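Pollen receptor-like kinase 3 (Arabidopsis thaliana, PDB 5WLS) is a leucine-rich repeat receptor-like kinase whose extracellular domain resembles the SERK co-receptors and which probably takes part in signal perception in pollen. Local coordinates at residues F7-N12 with N19-G24; D26-K31 with I35-G40; E2-F7 with L62-N67; A132-L137 with E141-Q146. One frame throughout, in Å; residues are numbered along the deposited sequence.

Interaction 1: F7-N12 with N19-G24; sequences FKRSVN and NSWRTG. With NAG (2-acetamido-2-deoxy-beta-D-glucopyranose), chain E.
Arg-9 lays its guanidinium end over one face of the Trp-21 indole, and these two side chains make the whole of the close contact. NE does most of the touching: it sits 3.3 Å from CE3 of Trp-21, above the ring plane and offset toward the rim. The cation-pi geometry is close to overhead, with CZ of Arg-9 4.2 Å from the centroid of the six-membered ring of Trp-21 and only 13° off its normal. The guanidinium does not lie flat, however. Its plane is tilted 59° from the indole, so that an edge, and not a face, is presented to the ring. Bends at chi2 and at chi3 (-67°) turn the arginine chain over the indole, and its CB and CD also rest near CE3.

A second shell fixes both partners. NH1 of Arg-9 is hydrogen-bonded to the backbone O of Asp-17, which tethers NH1 while NE rests over the ring. The indole is pinned in turn by a hydrogen bond from NE1 to the O of Phe-33, by a stack against Trp-32 and by Val-5 of helix 3-9. Beyond Arg-9 the helix ends: Ser-10 is the centre of an inverse gamma turn, closed by a weak 3.0 Å bond from Val-11 N to Arg-9 O. The chain then runs to Asn-12, whose ND2 is bonded to C1 of an N-linked NAG. A short helix folded against a tryptophan-bearing loop belongs to the N-terminal cap of the plant leucine-rich repeat domain.

Interaction 2: D26-K31 with I35-G40; sequences DPCNGK and IYCQKG
A covalent bond, and not backbone pairing, fastens the loop 26-31 to the strand 35-38: SG of Cys-28 and SG of Cys-37 are joined at 2.1 Å. This is the disulfide of the N-terminal leucine-rich repeat cap, tying the loop to the edge strand that opens the main sheet. Its chi3 of -85° is close to the relaxed value for a disulfide, and the negative sign makes the bridge left-handed. On both cysteines SG stands beside the backbone N and away from the carbonyl carbon (chi1 -52° for Cys-28, -69° for Cys-37), which places the two sulfurs side by side, within bonding distance.

The rest of the contact flanks the bridge. CG2 of Ile-35 lies 4.1 Å from O of Pro-27, and Gly-40, at a positive phi, brings its O to 3.8 Å from CB of Cys-28. Val-43 of the adjoining strand 42-47 touches Pro-27, Cys-28 and Ile-35.

The loop itself is shaped locally. A type I turn runs from Asp-26 to Asn-29 and holds Cys-28 at its third position, helped by a weak bond from Cys-28 N to OD2 of Asp-26. An Asx turn follows directly, in which Lys-31 N donates to OD1 of Asn-29 at 2.7 Å, nearly straight but approaching from above the amide carbonyl plane.

Interaction 3: E2-F7 with L62-N67; sequences EPLVRF and LKDLPN
Leu-4 holds CG between its backbone N and carbonyl carbon, the crowded position (chi1 63°), and this sends its isobutyl group across to Leu-65, whose own CG lies beside the backbone N at chi1 -49° and directs its methyls back. The meeting joins the N-terminal cap helix 3-9 of this leucine-rich repeat domain to the turn that leaves helix 59-63, two elements separated by more than fifty residues of chain.

CD2 of Leu-65 is the methyl that both helix residues share. Leu-4 comes at it obliquely, with its CG 3.9 Å from CD2 of Leu-65, while Val-5 crosses the same leucine at about a right angle. The helix therefore offers two successive side chains to one methyl, both from the helix side. Val-43 of strand 42-47 packs on Leu-65, while Trp-21 and Trp-32 lie against Val-5. The branch of Leu-4 that runs toward Asp-64 is less certain, because CD1 is modelled too close to that residue.

Contact is thus made by methyls alone at the Val-5 end, where CG2 of Val-5 stands 4.0 Å from CD2 and 4.2 Å from CD1 of Leu-65.

Interaction 4: A132-L137 with E141-Q146; sequences ASLMQL and EELHMQ
Leu-134 and Leu-143 face each other across the interior of the solenoid, their CA atoms 9.1 Å apart, one on a stretch with helical backbone angles at 132-134 and the other on strand 142-144. In each leucine CG is anti to the backbone N (chi1 -173° and 175°), and the two side chains reach toward each other and meet tip to tip, CD2 of Leu-134 lying 3.7 Å from CD1 of Leu-143. The same CD2 also receives the end of Met-145, whose CE comes to 3.7 Å. Met-135 makes the third contribution: bent at chi2 and chi3, it crosses Leu-143 at about a right angle and sets SD 3.8 Å from CD2 of that residue.

All four side chains are buried, and the contact between them is purely apolar. The segment 132-137 is also anchored by OG of Ser-133, hydrogen-bonded to the O of Asp-107. Strand 142-144 runs parallel between 118-120 and 166-168 in the main sheet of the solenoid, and Leu-143 rests against Val-119 of the first and Leu-167 of the second.

Interactions 1, 2 and 3 form one connected cluster at the N-terminal end, while interaction 4 samples the repeats well away from it. Trp-21 joins the first two, with its CZ2 3.4 Å from CD1 of Ile-35, and it also meets CG1 of Val-5, whose CG2 serves interaction 3. Ile-35 CD1 lies 3.8 Å from that same CG1. Along the chain, interactions 1 and 2 are nested inside the loop that interaction 3 closes. Interaction 4 is centred 27 Å from interaction 3, on the other side of the chain's centre, yet it reaches the same main sheet as interaction 2. The glycan on Asn-12 belongs to the interaction 1 end; another NAG lies about 13 Å from the Met-145 side chain.

Interaction 1: F7-N12 with N19-G24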
loop_
_atom_site.group_PDB
_atom_site.type_symbol
_atom_site.label_atom_id
_atom_site.label_comp_id
_atom_site.label_asym_id
_atom_site.label_seq_id
_atom_site.Cartn_x
_atom_site.Cartn_y
_atom_site.Cartn_z
ATOM N N PHE A 7 8.294 -14.421 14.212
ATOM C CA PHE A 7 9.123 -14.540 13.015
ATOM C C PHE A 7 9.247 -13.183 12.354
ATOM O O PHE A 7 10.344 -12.740 12.002
ATOM C CB PHE A 7 8.523 -15.527 12.001
ATOM C CG PHE A 7 8.504 -16.968 12.434
ATOM C CD1 PHE A 7 9.220 -17.413 13.534
ATOM C CD2 PHE A 7 7.776 -17.891 11.699
ATOM C CE1 PHE A 7 9.172 -18.746 13.901
ATOM C CE2 PHE A 7 7.735 -19.221 12.057
ATOM C CZ PHE A 7 8.437 -19.649 13.160
ATOM N N LYS A 8 8.110 -12.503 12.194
ATOM C CA LYS A 8 8.084 -11.241 11.474
ATOM C C LYS A 8 8.803 -10.147 12.252
ATOM O O LYS A 8 9.478 -9.296 11.659
ATOM C CB LYS A 8 6.637 -10.844 11.189
ATOM C CG LYS A 8 6.482 -9.734 10.177
ATOM C CD LYS A 8 6.215 -8.415 10.872
ATOM C CE LYS A 8 5.958 -7.311 9.870
ATOM N NZ LYS A 8 5.753 -6.008 10.552
ATOM N N ARG A 9 8.676 -10.150 13.578
ATOM C CA ARG A 9 9.419 -9.178 14.375
ATOM C C ARG A 9 10.926 -9.373 14.272
ATOM O O ARG A 9 11.679 -8.393 14.361
ATOM C CB ARG A 9 8.986 -9.271 15.835
ATOM C CG ARG A 9 9.813 -8.426 16.757
ATOM C CD ARG A 9 8.956 -7.758 17.792
ATOM N NE ARG A 9 8.049 -6.748 17.252
ATOM C CZ ARG A 9 8.180 -5.445 17.469
ATOM N NH1 ARG A 9 9.212 -4.993 18.157
ATOM N NH2 ARG A 9 7.305 -4.592 16.965
ATOM N N SER A 10 11.374 -10.602 14.044
ATOM C CA SER A 10 12.792 -10.936 14.106
ATOM C C SER A 10 13.469 -10.751 12.752
ATOM O O SER A 10 14.101 -11.666 12.229
ATOM C CB SER A 10 12.962 -12.361 14.613
ATOM O OG SER A 10 14.330 -12.690 14.790
ATOM N N VAL A 11 13.328 -9.567 12.160
ATOM C CA VAL A 11 14.088 -9.264 10.955
ATOM C C VAL A 11 15.150 -8.203 11.250
ATOM O O VAL A 11 16.333 -8.536 11.368
ATOM C CB VAL A 11 13.155 -8.902 9.778
ATOM C CG1 VAL A 11 12.291 -7.652 10.026
ATOM C CG2 VAL A 11 13.977 -8.769 8.524
ATOM N N ASN A 12 14.748 -6.936 11.392
ATOM C CA ASN A 12 15.664 -5.851 11.736
ATOM C C ASN A 12 14.884 -4.613 12.158
ATOM O O ASN A 12 14.202 -3.984 11.342
ATOM C CB ASN A 12 16.596 -5.519 10.565
ATOM C CG ASN A 12 17.923 -6.241 10.660
ATOM O OD1 ASN A 12 18.513 -6.332 11.736
ATOM N ND2 ASN A 12 18.392 -6.770 9.531
ATOM N N ASN A 19 7.368 -4.325 22.480
ATOM C CA ASN A 19 7.918 -4.673 23.788
ATOM C C ASN A 19 6.745 -4.888 24.748
ATOM O O ASN A 19 6.279 -3.961 25.409
ATOM C CB ASN A 19 8.865 -3.613 24.333
ATOM C CG ASN A 19 10.009 -4.223 25.121
ATOM O OD1 ASN A 19 10.099 -5.444 25.236
ATOM N ND2 ASN A 19 10.890 -3.385 25.654
ATOM N N SER A 20 6.285 -6.143 24.794
ATOM C CA SER A 20 6.878 -7.130 23.898
ATOM C C SER A 20 5.917 -8.030 23.152
ATOM O O SER A 20 4.743 -8.168 23.492
ATOM C CB SER A 20 7.840 -8.046 24.661
ATOM O OG SER A 20 8.203 -9.155 23.851
ATOM N N TRP A 21 6.479 -8.678 22.139
ATOM C CA TRP A 21 5.794 -9.705 21.366
ATOM C C TRP A 21 6.320 -11.069 21.805
ATOM O O TRP A 21 6.936 -11.824 21.048
ATOM C CB TRP A 21 5.995 -9.468 19.868
ATOM C CG TRP A 21 5.221 -8.289 19.317
ATOM C CD1 TRP A 21 4.585 -7.316 20.033
ATOM C CD2 TRP A 21 4.975 -7.990 17.933
ATOM N NE1 TRP A 21 3.975 -6.421 19.184
ATOM C CE2 TRP A 21 4.198 -6.814 17.891
ATOM C CE3 TRP A 21 5.348 -8.592 16.730
ATOM C CZ2 TRP A 21 3.782 -6.236 16.691
ATOM C CZ3 TRP A 21 4.931 -8.016 15.538
ATOM C CH2 TRP A 21 4.157 -6.852 15.528
ATOM N N ARG A 22 6.068 -11.352 23.082
ATOM C CA ARG A 22 6.616 -12.534 23.730
ATOM C C ARG A 22 6.066 -13.799 23.091
ATOM O O ARG A 22 4.855 -13.940 22.904
ATOM C CB ARG A 22 6.298 -12.507 25.226
ATOM N N THR A 23 6.971 -14.724 22.764
ATOM C CA THR A 23 6.624 -15.900 21.977
ATOM C C THR A 23 5.662 -16.839 22.697
ATOM O O THR A 23 5.020 -17.666 22.041
ATOM C CB THR A 23 7.900 -16.655 21.598
ATOM O OG1 THR A 23 8.938 -15.715 21.297
ATOM C CG2 THR A 23 7.667 -17.540 20.380
ATOM N N GLY A 24 5.533 -16.733 24.016
ATOM C CA GLY A 24 4.652 -17.631 24.734
ATOM C C GLY A 24 3.391 -16.987 25.272
ATOM O O GLY A 24 2.796 -17.488 26.230
HETATM C C1 NAG E . 19.629 -7.513 9.417
HETATM C C2 NAG E . 20.298 -7.303 8.066
HETATM C C3 NAG E . 21.480 -8.252 7.926
HETATM C C4 NAG E . 22.445 -8.056 9.089
HETATM C C5 NAG E . 21.709 -8.179 10.426
HETATM C C6 NAG E . 22.580 -7.832 11.611
HETATM C C7 NAG E . 18.721 -6.461 6.389
HETATM C C8 NAG E . 17.783 -6.818 5.277
HETATM N N2 NAG E . 19.356 -7.483 6.974
HETATM O O3 NAG E . 22.142 -8.016 6.687
HETATM O O4 NAG E . 23.481 -9.030 9.033
HETATM O O5 NAG E . 20.585 -7.283 10.464
HETATM O O6 NAG E . 21.847 -7.137 12.610
HETATM O O7 NAG E . 18.898 -5.299 6.745
#

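Interaction 2: D26-K31 with I35-G40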
loop_
_atom_site.group_PDB
_atom_site.type_symbol
_atom_site.label_atom_id
_atom_site.label_comp_id
_atom_site.label_asym_id
_atom_site.label_seq_id
_atom_site.Cartn_x
_atom_site.Cartn_y
_atom_site.Cartn_z
ATOM N N ASP A 26 -0.427 -14.770 24.222
ATOM C CA ASP A 26 -1.434 -14.581 23.181
ATOM C C ASP A 26 -1.417 -13.133 22.703
ATOM O O ASP A 26 -1.461 -12.213 23.526
ATOM C CB ASP A 26 -2.818 -14.955 23.704
ATOM C CG ASP A 26 -3.934 -14.440 22.821
ATOM O OD1 ASP A 26 -4.073 -14.941 21.686
ATOM O OD2 ASP A 26 -4.673 -13.535 23.262
ATOM N N PRO A 27 -1.362 -12.891 21.387
ATOM C CA PRO A 27 -1.227 -11.512 20.891
ATOM C C PRO A 27 -2.495 -10.681 20.994
ATOM O O PRO A 27 -2.428 -9.475 20.738
ATOM C CB PRO A 27 -0.813 -11.708 19.427
ATOM C CG PRO A 27 -1.409 -13.020 19.056
ATOM C CD PRO A 27 -1.343 -13.876 20.294
ATOM N N CYS A 28 -3.635 -11.263 21.359
ATOM C CA CYS A 28 -4.869 -10.511 21.543
ATOM C C CYS A 28 -5.214 -10.273 23.007
ATOM O O CYS A 28 -6.291 -9.747 23.296
ATOM C CB CYS A 28 -6.043 -11.192 20.822
ATOM S SG CYS A 28 -5.751 -11.559 19.095
ATOM N N ASN A 29 -4.307 -10.593 23.935
ATOM C CA ASN A 29 -4.546 -10.299 25.342
ATOM C C ASN A 29 -4.639 -8.801 25.625
ATOM O O ASN A 29 -5.080 -8.417 26.715
ATOM C CB ASN A 29 -3.438 -10.920 26.196
ATOM C CG ASN A 29 -2.060 -10.363 25.875
ATOM O OD1 ASN A 29 -1.906 -9.427 25.086
ATOM N ND2 ASN A 29 -1.044 -10.937 26.504
ATOM N N GLY A 30 -4.242 -7.951 24.676
ATOM C CA GLY A 30 -4.268 -6.515 24.845
ATOM C C GLY A 30 -2.929 -5.906 25.195
ATOM O O GLY A 30 -2.818 -4.675 25.233
ATOM N N LYS A 31 -1.912 -6.730 25.449
ATOM C CA LYS A 31 -0.580 -6.238 25.770
ATOM C C LYS A 31 0.283 -6.029 24.535
ATOM O O LYS A 31 1.220 -5.225 24.577
ATOM C CB LYS A 31 0.129 -7.213 26.716
ATOM C CG LYS A 31 -0.679 -7.585 27.946
ATOM C CD LYS A 31 -0.817 -6.418 28.909
ATOM C CE LYS A 31 -1.512 -6.856 30.188
ATOM N NZ LYS A 31 -0.694 -7.834 30.956
ATOM N N ILE A 35 -0.990 -4.349 17.611
ATOM C CA ILE A 35 -1.756 -5.429 17.012
ATOM C C ILE A 35 -3.245 -5.273 17.242
ATOM O O ILE A 35 -3.693 -4.896 18.329
ATOM C CB ILE A 35 -1.200 -6.807 17.390
ATOM C CG1 ILE A 35 0.083 -6.775 16.581
ATOM C CG2 ILE A 35 -2.100 -7.983 16.965
ATOM C CD1 ILE A 35 0.879 -8.078 16.638
ATOM N N TYR A 36 -3.986 -5.523 16.172
ATOM C CA TYR A 36 -5.430 -5.501 16.159
ATOM C C TYR A 36 -5.936 -6.928 16.014
ATOM O O TYR A 36 -5.334 -7.761 15.331
ATOM C CB TYR A 36 -5.947 -4.644 15.003
ATOM C CG TYR A 36 -5.535 -3.180 15.056
ATOM C CD1 TYR A 36 -5.759 -2.423 16.193
ATOM C CD2 TYR A 36 -4.970 -2.543 13.947
ATOM C CE1 TYR A 36 -5.402 -1.094 16.252
ATOM C CE2 TYR A 36 -4.615 -1.205 13.998
ATOM C CZ TYR A 36 -4.834 -0.487 15.154
ATOM O OH TYR A 36 -4.486 0.843 15.220
ATOM N N CYS A 37 -7.059 -7.194 16.657
ATOM C CA CYS A 37 -7.617 -8.534 16.691
ATOM C C CYS A 37 -9.108 -8.451 16.438
ATOM O O CYS A 37 -9.797 -7.594 17.012
ATOM C CB CYS A 37 -7.352 -9.229 18.041
ATOM S SG CYS A 37 -5.627 -9.654 18.335
ATOM N N GLN A 38 -9.591 -9.324 15.549
ATOM C CA GLN A 38 -11.011 -9.576 15.433
ATOM C C GLN A 38 -11.474 -10.332 16.664
ATOM O O GLN A 38 -10.945 -11.404 17.013
ATOM C CB GLN A 38 -11.332 -10.359 14.155
ATOM C CG GLN A 38 -11.943 -9.504 13.054
ATOM C CD GLN A 38 -11.851 -10.168 11.702
ATOM O OE1 GLN A 38 -12.215 -11.332 11.543
ATOM N NE2 GLN A 38 -11.361 -9.428 10.712
ATOM N N LYS A 39 -12.407 -9.694 17.348
ATOM C CA LYS A 39 -13.258 -10.244 18.371
ATOM C C LYS A 39 -12.529 -10.794 19.589
ATOM O O LYS A 39 -13.062 -11.622 20.350
ATOM C CB LYS A 39 -14.320 -11.130 17.742
ATOM C CG LYS A 39 -15.208 -9.991 17.176
ATOM C CD LYS A 39 -16.667 -10.480 17.403
ATOM C CE LYS A 39 -17.732 -10.473 16.335
ATOM N NZ LYS A 39 -18.187 -9.019 16.426
ATOM N N GLY A 40 -11.391 -10.167 19.856
ATOM C CA GLY A 40 -10.566 -10.510 20.977
ATOM C C GLY A 40 -9.954 -11.871 20.868
ATOM O O GLY A 40 -9.462 -12.396 21.864
#

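Interaction 3: E2-F7 with L62-N67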
loop_
_atom_site.group_PDB
_atom_site.type_symbol
_atom_site.label_atom_id
_atom_site.label_comp_id
_atom_site.label_asym_id
_atom_site.label_seq_id
_atom_site.Cartn_x
_atom_site.Cartn_y
_atom_site.Cartn_z
ATOM N N GLU A 2 1.254 -16.536 17.781
ATOM C CA GLU A 2 2.429 -15.917 18.387
ATOM C C GLU A 2 3.730 -16.158 17.601
ATOM O O GLU A 2 4.510 -15.207 17.411
ATOM C CB GLU A 2 2.571 -16.377 19.850
ATOM C CG GLU A 2 2.558 -17.889 20.118
ATOM C CD GLU A 2 1.173 -18.512 20.021
ATOM O OE1 GLU A 2 0.772 -18.880 18.897
ATOM O OE2 GLU A 2 0.488 -18.638 21.058
ATOM N N PRO A 3 4.016 -17.403 17.096
ATOM C CA PRO A 3 5.367 -17.669 16.575
ATOM C C PRO A 3 5.665 -17.053 15.219
ATOM O O PRO A 3 6.814 -16.749 14.898
ATOM C CB PRO A 3 5.402 -19.199 16.490
ATOM C CG PRO A 3 4.007 -19.568 16.164
ATOM C CD PRO A 3 3.137 -18.579 16.899
ATOM N N LEU A 4 4.641 -16.892 14.406
ATOM C CA LEU A 4 4.787 -16.289 13.086
ATOM C C LEU A 4 4.919 -14.778 13.179
ATOM O O LEU A 4 5.706 -14.168 12.436
ATOM C CB LEU A 4 3.585 -16.673 12.231
ATOM C CG LEU A 4 2.229 -16.161 12.719
ATOM C CD1 LEU A 4 1.241 -16.534 11.731
ATOM C CD2 LEU A 4 1.761 -16.663 14.051
ATOM N N VAL A 5 4.121 -14.171 14.057
ATOM C CA VAL A 5 4.258 -12.762 14.387
ATOM C C VAL A 5 5.652 -12.469 14.930
ATOM O O VAL A 5 6.234 -11.415 14.636
ATOM C CB VAL A 5 3.136 -12.368 15.360
ATOM C CG1 VAL A 5 3.249 -10.939 15.771
ATOM C CG2 VAL A 5 1.795 -12.606 14.694
ATOM N N ARG A 6 6.238 -13.399 15.699
ATOM C CA ARG A 6 7.586 -13.066 16.145
ATOM C C ARG A 6 8.662 -13.603 15.202
ATOM O O ARG A 6 9.825 -13.211 15.332
ATOM C CB ARG A 6 7.844 -13.564 17.569
ATOM C CG ARG A 6 9.048 -12.854 18.195
ATOM C CD ARG A 6 10.026 -13.761 18.903
ATOM N NE ARG A 6 10.863 -13.017 19.844
ATOM C CZ ARG A 6 12.053 -13.430 20.272
ATOM N NH1 ARG A 6 12.548 -14.583 19.845
ATOM N NH2 ARG A 6 12.749 -12.691 21.128
ATOM N N PHE A 7 8.294 -14.421 14.212
ATOM C CA PHE A 7 9.123 -14.540 13.015
ATOM C C PHE A 7 9.247 -13.183 12.354
ATOM O O PHE A 7 10.344 -12.740 12.002
ATOM C CB PHE A 7 8.523 -15.527 12.001
ATOM C CG PHE A 7 8.504 -16.968 12.434
ATOM C CD1 PHE A 7 9.220 -17.413 13.534
ATOM C CD2 PHE A 7 7.776 -17.891 11.699
ATOM C CE1 PHE A 7 9.172 -18.746 13.901
ATOM C CE2 PHE A 7 7.735 -19.221 12.057
ATOM C CZ PHE A 7 8.437 -19.649 13.160
ATOM N N LEU A 62 3.360 -13.841 7.277
ATOM C CA LEU A 62 2.058 -13.190 7.381
ATOM C C LEU A 62 0.941 -14.023 6.767
ATOM O O LEU A 62 -0.231 -13.792 7.085
ATOM C CB LEU A 62 2.093 -11.811 6.715
ATOM C CG LEU A 62 3.145 -10.790 7.153
ATOM C CD1 LEU A 62 2.990 -9.505 6.350
ATOM C CD2 LEU A 62 3.066 -10.509 8.647
ATOM N N LYS A 63 1.269 -14.981 5.896
ATOM C CA LYS A 63 0.251 -15.875 5.359
ATOM C C LYS A 63 -0.298 -16.824 6.413
ATOM O O LYS A 63 -1.410 -17.335 6.250
ATOM C CB LYS A 63 0.810 -16.686 4.188
ATOM C CG LYS A 63 0.805 -15.955 2.856
ATOM C CD LYS A 63 1.638 -16.695 1.821
ATOM C CE LYS A 63 0.873 -17.875 1.235
ATOM N NZ LYS A 63 1.613 -18.515 0.111
ATOM N N ASP A 64 0.452 -17.068 7.486
ATOM C CA ASP A 64 -0.002 -17.957 8.544
ATOM C C ASP A 64 -0.965 -17.276 9.518
ATOM O O ASP A 64 -1.365 -17.902 10.505
ATOM C CB ASP A 64 1.204 -18.532 9.293
ATOM C CG ASP A 64 2.097 -19.377 8.419
ATOM O OD1 ASP A 64 1.602 -19.945 7.424
ATOM O OD2 ASP A 64 3.306 -19.463 8.730
ATOM N N LEU A 65 -1.346 -16.014 9.262
ATOM C CA LEU A 65 -2.452 -15.342 9.938
ATOM C C LEU A 65 -3.650 -15.328 9.004
ATOM O O LEU A 65 -3.707 -14.495 8.087
ATOM C CB LEU A 65 -2.074 -13.914 10.343
ATOM C CG LEU A 65 -0.766 -13.693 11.087
ATOM C CD1 LEU A 65 -0.437 -12.214 11.216
ATOM C CD2 LEU A 65 -1.102 -14.243 12.484
ATOM N N PRO A 66 -4.647 -16.195 9.210
ATOM C CA PRO A 66 -5.691 -16.364 8.189
ATOM C C PRO A 66 -6.711 -15.248 8.135
ATOM O O PRO A 66 -7.401 -15.131 7.115
ATOM C CB PRO A 66 -6.354 -17.694 8.587
ATOM C CG PRO A 66 -6.151 -17.783 10.053
ATOM C CD PRO A 66 -4.806 -17.142 10.326
ATOM N N ASN A 67 -6.838 -14.423 9.169
ATOM C CA ASN A 67 -7.805 -13.338 9.129
ATOM C C ASN A 67 -7.134 -11.977 9.193
ATOM O O ASN A 67 -7.789 -10.982 9.526
ATOM C CB ASN A 67 -8.805 -13.486 10.277
ATOM C CG ASN A 67 -9.351 -14.894 10.387
ATOM O OD1 ASN A 67 -8.963 -15.646 11.282
ATOM N ND2 ASN A 67 -10.190 -15.283 9.439
#

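Interaction 4: A132-L137 with E141-Q146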
loop_
_atom_site.group_PDB
_atom_site.type_symbol
_atom_site.label_atom_id
_atom_site.label_comp_id
_atom_site.label_asym_id
_atom_site.label_seq_id
_atom_site.Cartn_x
_atom_site.Cartn_y
_atom_site.Cartn_z
ATOM N N ALA A 132 -1.217 -1.674 -14.351
ATOM C CA ALA A 132 -2.569 -1.534 -14.879
ATOM C C ALA A 132 -3.591 -2.263 -14.019
ATOM O O ALA A 132 -4.740 -1.820 -13.913
ATOM C CB ALA A 132 -2.630 -2.040 -16.320
ATOM N N SER A 133 -3.194 -3.375 -13.392
ATOM C CA SER A 133 -4.135 -4.145 -12.585
ATOM C C SER A 133 -4.594 -3.369 -11.358
ATOM O O SER A 133 -5.702 -3.599 -10.860
ATOM C CB SER A 133 -3.504 -5.471 -12.161
ATOM O OG SER A 133 -2.307 -5.253 -11.434
ATOM N N LEU A 134 -3.759 -2.456 -10.857
ATOM C CA LEU A 134 -4.166 -1.615 -9.736
ATOM C C LEU A 134 -5.403 -0.798 -10.084
ATOM O O LEU A 134 -6.284 -0.600 -9.240
ATOM C CB LEU A 134 -3.013 -0.700 -9.323
ATOM C CG LEU A 134 -3.199 0.139 -8.059
ATOM C CD1 LEU A 134 -3.435 -0.750 -6.848
ATOM C CD2 LEU A 134 -1.991 1.034 -7.843
ATOM N N MET A 135 -5.487 -0.319 -11.323
ATOM C CA MET A 135 -6.614 0.485 -11.772
ATOM C C MET A 135 -7.766 -0.363 -12.299
ATOM O O MET A 135 -8.725 0.187 -12.849
ATOM C CB MET A 135 -6.154 1.475 -12.844
ATOM C CG MET A 135 -4.917 2.269 -12.460
ATOM S SD MET A 135 -5.096 3.170 -10.906
ATOM C CE MET A 135 -5.903 4.666 -11.469
ATOM N N GLN A 136 -7.693 -1.684 -12.142
ATOM C CA GLN A 136 -8.798 -2.579 -12.459
ATOM C C GLN A 136 -9.514 -3.077 -11.211
ATOM O O GLN A 136 -10.481 -3.836 -11.328
ATOM C CB GLN A 136 -8.305 -3.775 -13.281
ATOM C CG GLN A 136 -7.908 -3.445 -14.715
ATOM C CD GLN A 136 -9.071 -2.945 -15.553
ATOM O OE1 GLN A 136 -10.186 -3.462 -15.461
ATOM N NE2 GLN A 136 -8.815 -1.939 -16.380
ATOM N N LEU A 137 -9.065 -2.670 -10.025
ATOM C CA LEU A 137 -9.724 -3.054 -8.781
ATOM C C LEU A 137 -11.034 -2.287 -8.652
ATOM O O LEU A 137 -11.031 -1.064 -8.479
ATOM C CB LEU A 137 -8.814 -2.782 -7.587
ATOM C CG LEU A 137 -7.483 -3.532 -7.531
ATOM C CD1 LEU A 137 -6.624 -3.010 -6.388
ATOM C CD2 LEU A 137 -7.712 -5.031 -7.402
ATOM N N GLU A 141 -10.840 2.194 -2.989
ATOM C CA GLU A 141 -11.421 3.471 -2.604
ATOM C C GLU A 141 -10.390 4.576 -2.430
ATOM O O GLU A 141 -10.650 5.719 -2.821
ATOM C CB GLU A 141 -12.232 3.303 -1.316
ATOM C CG GLU A 141 -13.068 2.030 -1.323
ATOM C CD GLU A 141 -13.867 1.827 -0.055
ATOM O OE1 GLU A 141 -14.698 0.894 -0.027
ATOM O OE2 GLU A 141 -13.693 2.615 0.898
ATOM N N GLU A 142 -9.218 4.262 -1.881
ATOM C CA GLU A 142 -8.193 5.262 -1.605
ATOM C C GLU A 142 -6.860 4.765 -2.146
ATOM O O GLU A 142 -6.352 3.729 -1.701
ATOM C CB GLU A 142 -8.103 5.535 -0.104
ATOM C CG GLU A 142 -9.380 6.132 0.459
ATOM C CD GLU A 142 -9.495 5.947 1.954
ATOM O OE1 GLU A 142 -10.436 5.253 2.394
ATOM O OE2 GLU A 142 -8.642 6.492 2.688
ATOM N N LEU A 143 -6.285 5.515 -3.087
ATOM C CA LEU A 143 -4.998 5.166 -3.684
ATOM C C LEU A 143 -4.093 6.384 -3.615
ATOM O O LEU A 143 -4.327 7.378 -4.310
ATOM C CB LEU A 143 -5.163 4.683 -5.123
ATOM C CG LEU A 143 -3.847 4.419 -5.857
ATOM C CD1 LEU A 143 -3.064 3.303 -5.175
ATOM C CD2 LEU A 143 -4.083 4.079 -7.324
ATOM N N HIS A 144 -3.064 6.308 -2.777
ATOM C CA HIS A 144 -2.122 7.406 -2.602
ATOM C C HIS A 144 -0.735 6.924 -2.997
ATOM O O HIS A 144 -0.178 6.026 -2.357
ATOM C CB HIS A 144 -2.143 7.923 -1.160
ATOM C CG HIS A 144 -3.433 8.583 -0.776
ATOM N ND1 HIS A 144 -3.685 9.041 0.500
ATOM C CD2 HIS A 144 -4.543 8.861 -1.501
ATOM C CE1 HIS A 144 -4.894 9.573 0.544
ATOM N NE2 HIS A 144 -5.435 9.476 -0.658
ATOM N N MET A 145 -0.183 7.529 -4.051
ATOM C CA MET A 145 1.091 7.116 -4.627
ATOM C C MET A 145 2.023 8.305 -4.814
ATOM O O MET A 145 3.019 8.195 -5.537
ATOM C CB MET A 145 0.888 6.411 -5.971
ATOM C CG MET A 145 0.005 5.177 -5.929
ATOM S SD MET A 145 -0.111 4.393 -7.547
ATOM C CE MET A 145 1.076 3.067 -7.357
ATOM N N GLN A 146 1.709 9.440 -4.198
ATOM C CA GLN A 146 2.467 10.656 -4.442
ATOM C C GLN A 146 3.904 10.522 -3.951
ATOM O O GLN A 146 4.203 9.751 -3.038
ATOM C CB GLN A 146 1.799 11.853 -3.761
ATOM C CG GLN A 146 1.924 11.872 -2.248
ATOM C CD GLN A 146 0.768 11.182 -1.559
ATOM O OE1 GLN A 146 0.093 10.339 -2.151
ATOM N NE2 GLN A 146 0.537 11.529 -0.300
#